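PDB 3KBQ: protein Ta0487 from Thermoplasma acidophilum, which is of unknown function but, as a member of the CinA family, carries in this fragment a probable molybdopterin-binding domain. Local coordinates for residues 8-12 and 13-17; 109-113 and 114-118. One frame throughout, in Å; residues are numbered along the deposited sequence.

Interaction 1. Residues 8-12 and 13-17; sequences VITVG and NEILK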
loop_
_atom_site.group_PDB
_atom_site.type_symbol
_atom_site.label_atom_id
_atom_site.label_comp_id
_atom_site.label_asym_id
_atom_site.label_seq_id
_atom_site.Cartn_x
_atom_site.Cartn_y
_atom_site.Cartn_z
ATOM N N VAL B 8 0.774 0.171 -8.015
ATOM C CA VAL B 8 1.999 -0.353 -7.454
ATOM C C VAL B 8 1.646 -1.362 -6.357
ATOM O O VAL B 8 0.799 -1.131 -5.515
ATOM C CB VAL B 8 2.870 0.792 -6.918
ATOM C CG1 VAL B 8 4.234 0.301 -6.394
ATOM C CG2 VAL B 8 3.050 1.847 -8.033
ATOM N N ILE B 9 2.357 -2.477 -6.358
ATOM C CA ILE B 9 2.175 -3.491 -5.349
ATOM C C ILE B 9 3.544 -3.749 -4.724
ATOM O O ILE B 9 4.567 -3.803 -5.420
ATOM C CB ILE B 9 1.637 -4.812 -5.951
ATOM C CG1 ILE B 9 0.217 -4.627 -6.546
ATOM C CG2 ILE B 9 1.646 -5.940 -4.823
ATOM C CD1 ILE B 9 -0.169 -5.816 -7.500
ATOM N N THR B 10 3.566 -3.872 -3.403
ATOM C CA THR B 10 4.774 -4.196 -2.687
ATOM C C THR B 10 4.410 -5.453 -1.878
ATOM O O THR B 10 3.419 -5.470 -1.135
ATOM C CB THR B 10 5.184 -3.076 -1.683
ATOM O OG1 THR B 10 5.394 -1.849 -2.400
ATOM C CG2 THR B 10 6.510 -3.440 -0.938
ATOM N N VAL B 11 5.217 -6.493 -2.016
ATOM C CA VAL B 11 5.001 -7.739 -1.247
ATOM C C VAL B 11 6.127 -7.929 -0.202
ATOM O O VAL B 11 7.299 -7.904 -0.559
ATOM C CB VAL B 11 4.999 -8.956 -2.217
ATOM C CG1 VAL B 11 4.735 -10.263 -1.460
ATOM C CG2 VAL B 11 3.961 -8.728 -3.394
ATOM N N GLY B 12 5.793 -8.115 1.069
ATOM C CA GLY B 12 6.824 -8.291 2.077
ATOM C C GLY B 12 6.321 -7.939 3.471
ATOM O O GLY B 12 5.978 -6.784 3.762
ATOM N N ASN B 13 6.259 -8.950 4.325
ATOM C CA ASN B 13 5.880 -8.770 5.721
ATOM C C ASN B 13 6.680 -7.693 6.443
ATOM O O ASN B 13 6.140 -7.012 7.308
ATOM C CB ASN B 13 6.061 -10.098 6.496
ATOM C CG ASN B 13 5.112 -11.193 6.012
ATOM O OD1 ASN B 13 4.302 -10.988 5.110
ATOM N ND2 ASN B 13 5.231 -12.374 6.600
ATOM N N GLU B 14 7.963 -7.556 6.114
ATOM C CA GLU B 14 8.797 -6.602 6.840
ATOM C C GLU B 14 8.369 -5.141 6.577
ATOM O O GLU B 14 8.530 -4.291 7.443
ATOM C CB GLU B 14 10.300 -6.817 6.549
ATOM C CG GLU B 14 10.716 -6.433 5.108
ATOM C CD GLU B 14 10.150 -7.362 4.019
ATOM O OE1 GLU B 14 9.693 -8.497 4.347
ATOM O OE2 GLU B 14 10.141 -6.927 2.834
ATOM N N ILE B 15 7.842 -4.875 5.376
ATOM C CA ILE B 15 7.296 -3.560 5.047
ATOM C C ILE B 15 6.053 -3.346 5.879
ATOM O O ILE B 15 5.904 -2.286 6.456
ATOM C CB ILE B 15 6.957 -3.385 3.518
ATOM C CG1 ILE B 15 8.202 -3.636 2.650
ATOM C CG2 ILE B 15 6.369 -2.001 3.207
ATOM C CD1 ILE B 15 9.425 -2.873 3.083
ATOM N N LEU B 16 5.138 -4.325 5.898
ATOM C CA LEU B 16 3.871 -4.151 6.687
ATOM C C LEU B 16 4.183 -3.910 8.138
ATOM O O LEU B 16 3.547 -3.078 8.819
ATOM C CB LEU B 16 3.013 -5.399 6.608
ATOM C CG LEU B 16 2.337 -5.488 5.247
ATOM C CD1 LEU B 16 1.727 -6.853 5.080
ATOM C CD2 LEU B 16 1.246 -4.383 5.079
ATOM N N LYS B 17 5.156 -4.668 8.637
ATOM C CA LYS B 17 5.525 -4.537 10.025
ATOM C C LYS B 17 6.353 -3.297 10.326
ATOM O O LYS B 17 6.680 -3.066 11.468
ATOM C CB LYS B 17 6.298 -5.762 10.506
ATOM C CG LYS B 17 5.458 -7.012 10.643
ATOM C CD LYS B 17 6.345 -8.252 10.946
ATOM C CE LYS B 17 7.563 -8.235 10.009
ATOM N NZ LYS B 17 8.214 -9.576 9.714
#
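The carbonyl oxygen of Gly12 takes two backbone N-H groups from the first turn of helix 13-16, both weakly. Ile15 N sits 3.1 Å from Gly12 O with a bent approach of 130°, while Leu16 N lies 3.4 Å from the same oxygen but on a straighter line. Gly12 is the N-cap, and its phi of 157° would jam any CB against the carbonyl oxygen of Val11, a strain that a residue without a side chain avoids. The bare alpha carbon is also what Glu14 folds over: with CG between its backbone N and carbonyl carbon (chi1 70°) and a second bend at chi2, the carboxylate doubles back, bringing OE1 to 3.5 Å from Gly12 C and OE2 to 3.7 Å from Gly12 CA. An alanine here is likely to leave that stretch of backbone uncovered, with no carboxylate lying against Gly12 CA and C. Further along, Ile15 CG1 meets Thr10 CG2 at 4.0 Å, the two side chains at about a right angle; Thr10 OG1 bonds instead to Asn22, and Asn13 OD1 receives the backbone N of Asp47. This is a strand-to-helix junction at the C-terminal end of a parallel strand in an alpha/beta fold, where ligand sites are commonly found; the sulfate about 3 Å from the Glu14 side chain, probably from the crystallisation liquor, may mark a pocket there.

Interaction 2. Residues 109-113 and 114-118; sequences ADLTP and QRLKM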
loop_
_atom_site.group_PDB
_atom_site.type_symbol
_atom_site.label_atom_id
_atom_site.label_comp_id
_atom_site.label_asym_id
_atom_site.label_seq_id
_atom_site.Cartn_x
_atom_site.Cartn_y
_atom_site.Cartn_z
ATOM N N ALA B 109 24.983 -27.183 -11.803
ATOM C CA ALA B 109 23.933 -27.954 -12.507
ATOM C C ALA B 109 22.745 -28.334 -11.598
ATOM O O ALA B 109 21.626 -28.504 -12.075
ATOM C CB ALA B 109 24.529 -29.198 -13.166
ATOM N N ASP B 110 23.007 -28.410 -10.290
ATOM C CA ASP B 110 22.084 -28.910 -9.273
ATOM C C ASP B 110 21.684 -27.784 -8.314
ATOM O O ASP B 110 22.413 -27.483 -7.354
ATOM C CB ASP B 110 22.776 -30.040 -8.489
ATOM C CG ASP B 110 21.806 -31.100 -7.968
ATOM O OD1 ASP B 110 20.568 -30.857 -7.936
ATOM O OD2 ASP B 110 22.304 -32.197 -7.590
ATOM N N LEU B 111 20.532 -27.161 -8.594
ATOM C CA LEU B 111 19.944 -26.117 -7.767
ATOM C C LEU B 111 19.157 -26.714 -6.594
ATOM O O LEU B 111 18.593 -27.801 -6.722
ATOM C CB LEU B 111 18.968 -25.314 -8.644
ATOM C CG LEU B 111 19.377 -24.120 -9.536
ATOM C CD1 LEU B 111 20.846 -24.088 -9.898
ATOM C CD2 LEU B 111 18.509 -24.086 -10.795
ATOM N N THR B 112 19.067 -26.007 -5.469
ATOM C CA THR B 112 18.055 -26.350 -4.474
ATOM C C THR B 112 16.625 -26.143 -5.076
ATOM O O THR B 112 16.446 -25.353 -6.026
ATOM C CB THR B 112 18.202 -25.491 -3.172
ATOM O OG1 THR B 112 18.041 -24.118 -3.503
ATOM C CG2 THR B 112 19.581 -25.684 -2.479
ATOM N N PRO B 113 15.600 -26.825 -4.513
ATOM C CA PRO B 113 14.195 -26.586 -4.890
ATOM C C PRO B 113 13.775 -25.102 -4.931
ATOM O O PRO B 113 13.089 -24.652 -5.884
ATOM C CB PRO B 113 13.428 -27.321 -3.783
ATOM C CG PRO B 113 14.297 -28.480 -3.467
ATOM C CD PRO B 113 15.717 -27.940 -3.543
ATOM N N GLN B 114 14.120 -24.352 -3.884
ATOM C CA GLN B 114 13.764 -22.927 -3.798
ATOM C C GLN B 114 14.439 -22.114 -4.885
ATOM O O GLN B 114 13.940 -21.069 -5.271
ATOM C CB GLN B 114 14.216 -22.316 -2.465
ATOM C CG GLN B 114 13.759 -22.958 -1.245
ATOM C CD GLN B 114 14.750 -23.974 -0.759
ATOM O OE1 GLN B 114 15.149 -24.886 -1.500
ATOM N NE2 GLN B 114 15.128 -23.861 0.516
ATOM N N ARG B 115 15.598 -22.561 -5.349
ATOM C CA ARG B 115 16.284 -21.898 -6.461
ATOM C C ARG B 115 15.697 -22.272 -7.831
ATOM O O ARG B 115 15.406 -21.341 -8.653
ATOM C CB ARG B 115 17.794 -22.157 -6.445
ATOM C CG ARG B 115 18.545 -21.239 -5.472
ATOM C CD ARG B 115 20.027 -21.631 -5.307
ATOM N NE ARG B 115 20.573 -21.070 -4.068
ATOM C CZ ARG B 115 21.638 -21.554 -3.436
ATOM N NH1 ARG B 115 22.271 -22.634 -3.904
ATOM N NH2 ARG B 115 22.067 -20.981 -2.321
ATOM N N LEU B 116 15.553 -23.586 -8.079
ATOM C CA LEU B 116 14.908 -24.087 -9.260
ATOM C C LEU B 116 13.583 -23.387 -9.487
ATOM O O LEU B 116 13.319 -22.974 -10.623
ATOM C CB LEU B 116 14.645 -25.592 -9.161
ATOM C CG LEU B 116 13.876 -26.267 -10.317
ATOM C CD1 LEU B 116 14.666 -26.149 -11.637
ATOM C CD2 LEU B 116 13.630 -27.762 -10.005
ATOM N N LYS B 117 12.770 -23.236 -8.422
ATOM C CA LYS B 117 11.400 -22.700 -8.588
ATOM C C LYS B 117 11.398 -21.287 -9.169
ATOM O O LYS B 117 10.370 -20.854 -9.714
ATOM C CB LYS B 117 10.529 -22.847 -7.323
ATOM C CG LYS B 117 10.768 -21.822 -6.217
ATOM C CD LYS B 117 9.785 -20.633 -6.332
ATOM C CE LYS B 117 10.431 -19.260 -5.936
ATOM N NZ LYS B 117 11.570 -19.341 -4.959
ATOM N N MET B 118 12.537 -20.582 -9.109
ATOM C CA MET B 118 12.611 -19.244 -9.741
ATOM C C MET B 118 12.454 -19.276 -11.262
ATOM O O MET B 118 12.189 -18.224 -11.865
ATOM C CB MET B 118 13.904 -18.450 -9.375
ATOM C CG MET B 118 14.017 -17.960 -7.934
ATOM S SD MET B 118 15.605 -17.118 -7.581
ATOM C CE MET B 118 16.836 -18.177 -8.358
HETATM O O HOH W 1 21.675 -24.579 -5.290
#
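This is a helix N-cap at the surface, where the loop after helix 96-106 turns into the short helix 113-116. Thr112 is the cap: its OG1 stands between its own backbone N and carbonyl carbon (chi1 61°), facing Arg115 N, which it meets weakly at 3.4 Å. The backbone does more of the holding, with Leu116 N giving a nearly straight 2.9 Å bond to Thr112 O and Lys117 N one of equal length to Pro113 O. Leu111, just before the cap, lays its CB 4.4 Å from Leu116 CB, a hydrophobic staple that both leucines extend onto Leu99 of helix 96-106. The extended Arg115 chain passes Thr112, whose CG2 lies over one face of the guanidinium, and a water accepts from both Thr112 N and Arg115 NH1. Lys117 bends back so that NZ donates to Gln114 O at 2.9 Å, on a lone pair in the carbonyl plane; the same ammonium also bonds to the carbonyls of Gly73 and Thr75. Cap, staple and lysine thus divide the work: polar groups meet the first N-H groups of the helix, the one at Arg115 only weakly, leucines seat it on its neighbour, and the ammonium ties it to the 73-75 loop.

Both interactions shape the start of a short helix, but in very different settings, with centres 25 Å apart and nearest atoms about 12 Å apart. Interaction 1 is partly buried and continues a strand inside the main mixed sheet; interaction 2 lies at the surface, on a loop-to-helix turn packed against helix 96-106. They share no strand or helix. The cap residue sets the chemistry: a glycine in 8-17 contributes backbone alone and is overlain by a carboxylate, whereas a threonine in 109-118 adds its hydroxyl. Water and a lysine ammonium complete the outer contact; the inner one has a sulfate beside it and the second subunit within reach of Leu16 and Lys17.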